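Local structure of integrase (Enterobacteria phage lambda, 1AE9) at residues A[7-12]-A[25-30]; A[14-17]-A[23-26]; A[111-116]-A[129-134]. The protein catalyses site-specific recombination that inserts the phage genome into the host chromosome and, together with excisionase, removes it again; this chain is its catalytic domain. All blocks are in the same frame, centred on the assembly; numbering follows the deposited sequence.

Contact 1 of 3, residues A[7-12]-A[25-30]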
# COMPACT_ATOMS: atom_id res chain seq x y z
N ASP A 7 17.66 -14.17 -19.45
CA ASP A 7 17.61 -13.35 -20.66
C ASP A 7 16.46 -12.33 -20.57
O ASP A 7 16.60 -11.17 -21.00
CB ASP A 7 17.49 -14.22 -21.93
CG ASP A 7 17.88 -13.47 -23.22
OD1 ASP A 7 19.05 -13.07 -23.37
OD2 ASP A 7 17.01 -13.29 -24.10
N GLU A 8 15.33 -12.74 -19.99
CA GLU A 8 14.18 -11.86 -19.84
C GLU A 8 14.49 -10.75 -18.84
O GLU A 8 14.05 -9.61 -19.03
CB GLU A 8 12.94 -12.66 -19.41
CG GLU A 8 12.38 -13.53 -20.53
CD GLU A 8 11.28 -14.49 -20.08
OE1 GLU A 8 11.19 -14.80 -18.87
OE2 GLU A 8 10.51 -14.96 -20.95
N TYR A 9 15.25 -11.07 -17.80
CA TYR A 9 15.67 -10.09 -16.80
C TYR A 9 16.44 -8.97 -17.49
O TYR A 9 16.27 -7.79 -17.17
CB TYR A 9 16.57 -10.76 -15.74
CG TYR A 9 17.41 -9.82 -14.89
CD1 TYR A 9 18.56 -9.23 -15.41
CD2 TYR A 9 17.05 -9.51 -13.58
CE1 TYR A 9 19.34 -8.34 -14.65
CE2 TYR A 9 17.82 -8.63 -12.80
CZ TYR A 9 18.96 -8.05 -13.35
OH TYR A 9 19.73 -7.17 -12.62
N LEU A 10 17.31 -9.34 -18.43
CA LEU A 10 18.11 -8.36 -19.16
C LEU A 10 17.28 -7.47 -20.08
O LEU A 10 17.60 -6.29 -20.26
CB LEU A 10 19.25 -9.06 -19.94
CG LEU A 10 20.36 -9.65 -19.05
CD1 LEU A 10 21.36 -10.44 -19.87
CD2 LEU A 10 21.07 -8.54 -18.30
N LYS A 11 16.20 -8.01 -20.65
CA LYS A 11 15.33 -7.21 -21.52
C LYS A 11 14.63 -6.14 -20.68
O LYS A 11 14.54 -4.97 -21.07
CB LYS A 11 14.28 -8.09 -22.22
CG LYS A 11 14.85 -9.24 -23.03
CD LYS A 11 15.81 -8.76 -24.11
CE LYS A 11 16.26 -9.92 -25.00
NZ LYS A 11 17.29 -9.50 -25.97
N ILE A 12 14.14 -6.54 -19.51
CA ILE A 12 13.47 -5.63 -18.59
C ILE A 12 14.48 -4.60 -18.07
O ILE A 12 14.16 -3.41 -17.95
CB ILE A 12 12.83 -6.39 -17.40
CG1 ILE A 12 11.74 -7.34 -17.92
CG2 ILE A 12 12.29 -5.41 -16.36
CD1 ILE A 12 11.11 -8.25 -16.87
N LEU A 25 19.07 -0.96 -9.70
CA LEU A 25 19.82 -1.34 -8.51
C LEU A 25 19.01 -2.28 -7.62
O LEU A 25 19.55 -3.24 -7.08
CB LEU A 25 20.26 -0.09 -7.75
CG LEU A 25 21.26 0.77 -8.55
CD1 LEU A 25 21.45 2.13 -7.90
CD2 LEU A 25 22.59 0.03 -8.69
N ALA A 26 17.71 -2.02 -7.49
CA ALA A 26 16.85 -2.90 -6.69
C ALA A 26 16.77 -4.27 -7.37
O ALA A 26 16.77 -5.30 -6.68
CB ALA A 26 15.47 -2.29 -6.54
N MET A 27 16.73 -4.29 -8.71
CA MET A 27 16.67 -5.54 -9.47
C MET A 27 17.93 -6.37 -9.22
O MET A 27 17.86 -7.57 -8.93
CB MET A 27 16.53 -5.28 -10.98
CG MET A 27 15.11 -4.88 -11.41
SD MET A 27 14.99 -4.36 -13.13
CE MET A 27 15.35 -5.96 -13.96
N GLU A 28 19.09 -5.72 -9.30
CA GLU A 28 20.35 -6.40 -9.06
C GLU A 28 20.43 -6.95 -7.64
O GLU A 28 20.81 -8.10 -7.42
CB GLU A 28 21.52 -5.46 -9.32
CG GLU A 28 21.71 -5.12 -10.78
CD GLU A 28 22.86 -4.16 -11.01
OE1 GLU A 28 23.40 -3.60 -10.03
OE2 GLU A 28 23.22 -3.94 -12.18
N LEU A 29 20.05 -6.12 -6.67
CA LEU A 29 20.09 -6.52 -5.27
C LEU A 29 19.14 -7.70 -4.99
O LEU A 29 19.45 -8.59 -4.21
CB LEU A 29 19.77 -5.32 -4.37
CG LEU A 29 20.46 -5.27 -3.01
CD1 LEU A 29 21.98 -5.18 -3.19
CD2 LEU A 29 19.96 -4.06 -2.22
N ALA A 30 18.00 -7.72 -5.67
CA ALA A 30 17.03 -8.80 -5.49
C ALA A 30 17.59 -10.14 -5.97
O ALA A 30 17.39 -11.17 -5.32
CB ALA A 30 15.75 -8.48 -6.25
O HOH W 1 22.19 -6.42 -13.90
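Tyr-9 and Met-27 reach each other through different torsions. The tyrosine ring stands anti to its own main-chain nitrogen (chi1 162°), which sends it across to the other helix, whereas Met-27 sets CG beside its nitrogen, runs straight to the sulfur and then bends at chi3 (67°), laying the terminal methyl over the phenol. The two side chains slide past one another in opposite directions. Met-27 CE sits 4.1 Å from the centroid of the Tyr-9 ring, over its face but displaced toward the rim, a CH-pi contact in which CE2 of Tyr-9 is the nearest ring atom at 3.8 Å. The same methyl rests against the main-chain O of Tyr-9 and against Ile-12, whose CG2 lies 3.9 Å from Met-27 CE. This is an antiparallel helix pair, with the axes of 7-12 and 25-30 inclined at 162° and 11.7 Å apart, a spacing bridged by the Tyr-9 ring and the Met-27 chain, in the helical part of the tyrosine recombinase catalytic domain. Helix 133-145 adds Leu-134 to both Tyr-9 and Met-27, and Phe-113 of helix 106-120 packs on Ile-12 and Met-27. At the far end of the ring, Tyr-9 OH lies 3.4 Å from Glu-28 CG, the phenol and carboxylate planes being nearly coplanar. A water in the ring plane, 2.9 Å from Tyr-9 OH, donates to Glu-28 OE2 at 3.2 Å. The carboxylate has firmer partners elsewhere: OE1 meets Thr-82 and Lys-85, and OE2 meets Tyr-13.

Contact 2 of 3, residues A[14-17]-A[23-26]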
# COMPACT_ATOMS: atom_id res chain seq x y z
N GLN A 14 17.08 -3.50 -19.60
CA GLN A 14 17.29 -2.55 -20.70
C GLN A 14 16.15 -1.55 -20.71
O GLN A 14 16.36 -0.33 -20.81
CB GLN A 14 17.34 -3.30 -22.04
CG GLN A 14 17.58 -2.43 -23.29
CD GLN A 14 16.38 -1.59 -23.71
OE1 GLN A 14 15.28 -2.10 -23.88
NE2 GLN A 14 16.58 -0.28 -23.86
N ALA A 15 14.93 -2.08 -20.64
CA ALA A 15 13.71 -1.27 -20.66
C ALA A 15 13.64 -0.28 -19.50
O ALA A 15 12.96 0.74 -19.60
CB ALA A 15 12.49 -2.17 -20.67
N ALA A 16 14.36 -0.58 -18.42
CA ALA A 16 14.40 0.28 -17.23
C ALA A 16 15.27 1.53 -17.46
O ALA A 16 15.51 2.32 -16.53
CB ALA A 16 14.92 -0.51 -16.02
N GLU A 17 15.73 1.70 -18.69
CA GLU A 17 16.55 2.85 -19.05
C GLU A 17 15.82 4.16 -18.69
O GLU A 17 16.46 5.14 -18.30
CB GLU A 17 16.88 2.81 -20.54
CG GLU A 17 17.73 3.97 -21.05
CD GLU A 17 19.17 3.96 -20.55
OE1 GLU A 17 19.61 2.97 -19.92
OE2 GLU A 17 19.89 4.94 -20.79
N LEU A 23 15.58 1.58 -9.72
CA LEU A 23 14.98 0.35 -10.22
C LEU A 23 16.01 -0.71 -10.60
O LEU A 23 15.93 -1.84 -10.11
CB LEU A 23 14.02 0.62 -11.40
CG LEU A 23 13.27 -0.63 -11.92
CD1 LEU A 23 12.53 -1.33 -10.77
CD2 LEU A 23 12.31 -0.25 -13.02
N ARG A 24 16.97 -0.37 -11.45
CA ARG A 24 18.00 -1.32 -11.86
C ARG A 24 18.78 -1.84 -10.66
O ARG A 24 19.11 -3.03 -10.59
CB ARG A 24 18.95 -0.68 -12.87
CG ARG A 24 18.37 -0.57 -14.27
CD ARG A 24 19.36 0.02 -15.26
NE ARG A 24 18.91 -0.10 -16.64
CZ ARG A 24 19.27 0.70 -17.64
NH1 ARG A 24 20.11 1.71 -17.42
NH2 ARG A 24 18.81 0.49 -18.86
N LEU A 25 19.07 -0.96 -9.70
CA LEU A 25 19.82 -1.34 -8.51
C LEU A 25 19.01 -2.28 -7.62
O LEU A 25 19.55 -3.24 -7.08
CB LEU A 25 20.26 -0.09 -7.75
CG LEU A 25 21.26 0.77 -8.55
CD1 LEU A 25 21.45 2.13 -7.90
CD2 LEU A 25 22.59 0.03 -8.69
N ALA A 26 17.71 -2.02 -7.49
CA ALA A 26 16.85 -2.90 -6.69
C ALA A 26 16.77 -4.27 -7.37
O ALA A 26 16.77 -5.30 -6.68
CB ALA A 26 15.47 -2.29 -6.54
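The guanidinium of Arg-24 lies with one face over the backbone at Ala-16 and Glu-17, where Ala-16 C and Glu-17 CA are the covering atoms, while its edge meets oxygens: Glu-17 OE1 and the main-chain O of Gln-14. Both terminal nitrogens grip a single oxygen end-on, with Arg-24 NH1 and NH2 each 2.8 Å from Glu-17 OE1, in a salt bridge whose N-H...O angles are only about 140°. NH2 meets the anti lone pair of OE1, and NH1 comes in on the syn side, out of the carboxylate plane, the two flat groups being turned 50° against each other. Glu-17 achieves this by folding back at chi2 (69°). A weak bond of 3.2 Å from Arg-24 NH2 to Gln-14 O adds to the hold, and Arg-24 NE is bonded to Tyr-13 O, so the arginine ties down the main-chain carbonyls of Tyr-13 and Gln-14 as well as the acid. Alongside the extended chain, Ala-16 CB packs 3.9 Å from Arg-24 CG and 4.0 Å from Leu-23 CD2. The arrangement closes the loop that joins helix 6-15 to helix 21-33 in an antiparallel helical hairpin, away from the annotated active-site residues. Leu-23 and Ala-15 rest on helix 106-120 and Leu-25 packs on helix 79-90, while Asp-73 and Ala-74 of the second subunit pack on Arg-24 and Glu-17.

Contact 3 of 3, residues A[111-116]-A[129-134]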
# COMPACT_ATOMS: atom_id res chain seq x y z
N ARG A 111 5.61 -1.82 -8.66
CA ARG A 111 4.91 -0.98 -9.64
C ARG A 111 5.85 -0.51 -10.75
O ARG A 111 5.52 -0.61 -11.93
CB ARG A 111 4.29 0.22 -8.92
CG ARG A 111 3.23 0.98 -9.70
CD ARG A 111 2.52 1.99 -8.78
NE ARG A 111 2.00 1.34 -7.56
CZ ARG A 111 2.20 1.77 -6.31
NH1 ARG A 111 2.91 2.87 -6.07
NH2 ARG A 111 1.72 1.07 -5.29
N TYR A 112 7.02 -0.00 -10.37
CA TYR A 112 7.97 0.46 -11.38
C TYR A 112 8.55 -0.70 -12.20
O TYR A 112 8.81 -0.56 -13.41
CB TYR A 112 9.05 1.33 -10.74
CG TYR A 112 8.60 2.76 -10.55
CD1 TYR A 112 8.78 3.71 -11.55
CD2 TYR A 112 7.96 3.16 -9.37
CE1 TYR A 112 8.34 5.03 -11.40
CE2 TYR A 112 7.52 4.48 -9.20
CZ TYR A 112 7.71 5.40 -10.21
OH TYR A 112 7.28 6.70 -10.05
N PHE A 113 8.75 -1.84 -11.55
CA PHE A 113 9.26 -3.03 -12.23
C PHE A 113 8.21 -3.45 -13.27
O PHE A 113 8.55 -3.74 -14.42
CB PHE A 113 9.50 -4.17 -11.23
CG PHE A 113 9.90 -5.47 -11.89
CD1 PHE A 113 11.23 -5.73 -12.18
CD2 PHE A 113 8.94 -6.42 -12.23
CE1 PHE A 113 11.61 -6.92 -12.81
CE2 PHE A 113 9.31 -7.61 -12.87
CZ PHE A 113 10.64 -7.86 -13.16
N MET A 114 6.94 -3.45 -12.87
CA MET A 114 5.85 -3.82 -13.76
C MET A 114 5.84 -2.92 -15.00
O MET A 114 5.62 -3.40 -16.13
CB MET A 114 4.52 -3.76 -13.00
CG MET A 114 3.27 -3.89 -13.86
SD MET A 114 2.79 -2.33 -14.62
CE MET A 114 2.26 -1.37 -13.14
N ARG A 115 6.12 -1.62 -14.82
CA ARG A 115 6.14 -0.69 -15.94
C ARG A 115 7.31 -0.97 -16.88
O ARG A 115 7.14 -0.91 -18.11
CB ARG A 115 6.19 0.75 -15.44
CG ARG A 115 4.93 1.14 -14.71
CD ARG A 115 5.08 2.48 -14.02
NE ARG A 115 3.90 2.78 -13.21
CZ ARG A 115 3.81 3.81 -12.37
NH1 ARG A 115 4.83 4.64 -12.23
NH2 ARG A 115 2.70 3.99 -11.67
N ALA A 116 8.48 -1.27 -16.33
CA ALA A 116 9.65 -1.58 -17.15
C ALA A 116 9.37 -2.89 -17.92
O ALA A 116 9.73 -3.03 -19.08
CB ALA A 116 10.90 -1.74 -16.28
N PRO A 129 5.47 -12.21 -14.95
CA PRO A 129 6.21 -12.25 -13.69
C PRO A 129 6.26 -10.87 -13.04
O PRO A 129 6.28 -9.86 -13.73
CB PRO A 129 7.60 -12.72 -14.13
CG PRO A 129 7.72 -12.17 -15.51
CD PRO A 129 6.36 -12.44 -16.10
N THR A 130 6.22 -10.84 -11.71
CA THR A 130 6.28 -9.60 -10.95
C THR A 130 7.68 -9.47 -10.36
O THR A 130 8.54 -10.32 -10.60
CB THR A 130 5.24 -9.61 -9.81
OG1 THR A 130 5.59 -10.61 -8.85
CG2 THR A 130 3.85 -9.91 -10.35
N PHE A 131 7.91 -8.41 -9.58
CA PHE A 131 9.22 -8.23 -8.97
C PHE A 131 9.55 -9.44 -8.09
O PHE A 131 10.72 -9.83 -7.98
CB PHE A 131 9.27 -6.94 -8.14
CG PHE A 131 10.66 -6.57 -7.69
CD1 PHE A 131 11.17 -7.03 -6.48
CD2 PHE A 131 11.46 -5.74 -8.48
CE1 PHE A 131 12.45 -6.69 -6.06
CE2 PHE A 131 12.75 -5.38 -8.06
CZ PHE A 131 13.24 -5.86 -6.85
N HIS A 132 8.53 -10.05 -7.49
CA HIS A 132 8.76 -11.22 -6.65
C HIS A 132 9.45 -12.36 -7.41
O HIS A 132 10.18 -13.16 -6.82
CB HIS A 132 7.47 -11.74 -6.02
CG HIS A 132 7.66 -13.01 -5.24
ND1 HIS A 132 7.35 -14.25 -5.76
CD2 HIS A 132 8.21 -13.24 -4.02
CE1 HIS A 132 7.70 -15.19 -4.89
NE2 HIS A 132 8.23 -14.60 -3.83
N GLU A 133 9.22 -12.45 -8.71
CA GLU A 133 9.83 -13.52 -9.49
C GLU A 133 11.36 -13.46 -9.52
O GLU A 133 12.01 -14.45 -9.88
CB GLU A 133 9.23 -13.59 -10.90
CG GLU A 133 7.98 -14.48 -10.97
CD GLU A 133 6.96 -14.18 -9.87
OE1 GLU A 133 6.27 -13.15 -9.96
OE2 GLU A 133 6.84 -14.99 -8.92
N LEU A 134 11.92 -12.33 -9.10
CA LEU A 134 13.37 -12.17 -9.07
C LEU A 134 14.00 -13.04 -7.98
O LEU A 134 15.17 -13.39 -8.06
CB LEU A 134 13.74 -10.69 -8.87
CG LEU A 134 13.41 -9.77 -10.05
CD1 LEU A 134 13.69 -8.33 -9.69
CD2 LEU A 134 14.22 -10.17 -11.26
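Aromatic contacts carry the meeting of Phe-113 with Phe-131. Their rings form an offset edge-to-face pair, planes at 89° and centroids 5.5 Å apart, with the edge of Phe-131 directed at the face of Phe-113; Phe-131 CD2 comes 3.7 Å from Phe-113 CD1. The Phe-113 ring projects from helix 106-120 with CG anti to the main-chain N (chi1 175°), which brings the ring against the backbone of Thr-130 and Phe-131. Phe-131 CA stands 4.0 Å from the centroid of the Phe-113 ring, a CH-pi contact over its face, and Phe-113 CE2 lies 3.5 Å from Thr-130 C. At the ring's edge, in plane, is Pro-129 O, which also accepts from Arg-117. Aliphatic packing comes from Leu-134, whose CD1 meets Phe-113 CE1 at 4.0 Å and lies over one face of the Phe-131 ring, toward its rim.

Segment 129-134 also carries its own polar network. Thr-130 and Glu-133 make a capping box: Thr-130 N gives a nearly straight bond of 2.9 Å to the anti lone pair of Glu-133 OE1, and Thr-130 OG1 donates to the same oxygen while weakly accepting from His-132 N. OE1 is further paired with Arg-1. The other oxygen, OE2, is met from above the carboxylate plane by ND1 of His-132 at 3.3 Å, a bond that would tend to limit the imidazole's rotation. The type I turn from Thr-130 to Glu-133 places His-132, a predicted active-site residue, in the lead-in to the helix that carries Arg-135; these are the histidine and second arginine of the tyrosine recombinase Arg-His-Arg set.

In the fold
Contacts 1 and 2 occupy the same helix pair, 6-15 and 21-33, with centres about 7 Å apart: contact 2 closes the pair near its connecting loop, contact 1 fills it farther along, and both touch the second subunit. Contact 3 comes later in the chain, joining helix 106-120 to the entry of helix 133-145, its centre about 9 Å from contact 1 and 10 Å from contact 2. It packs directly on the earlier pair: Phe-131 against Ala-26 and Ala-30, Leu-134 against Tyr-9, and Leu-23 against Ala-116. The three lie on one helical bundle, on the same side of the chain's centre, contact 2 toward its surface, and the turn carrying predicted active-site residue His-132 packs against it.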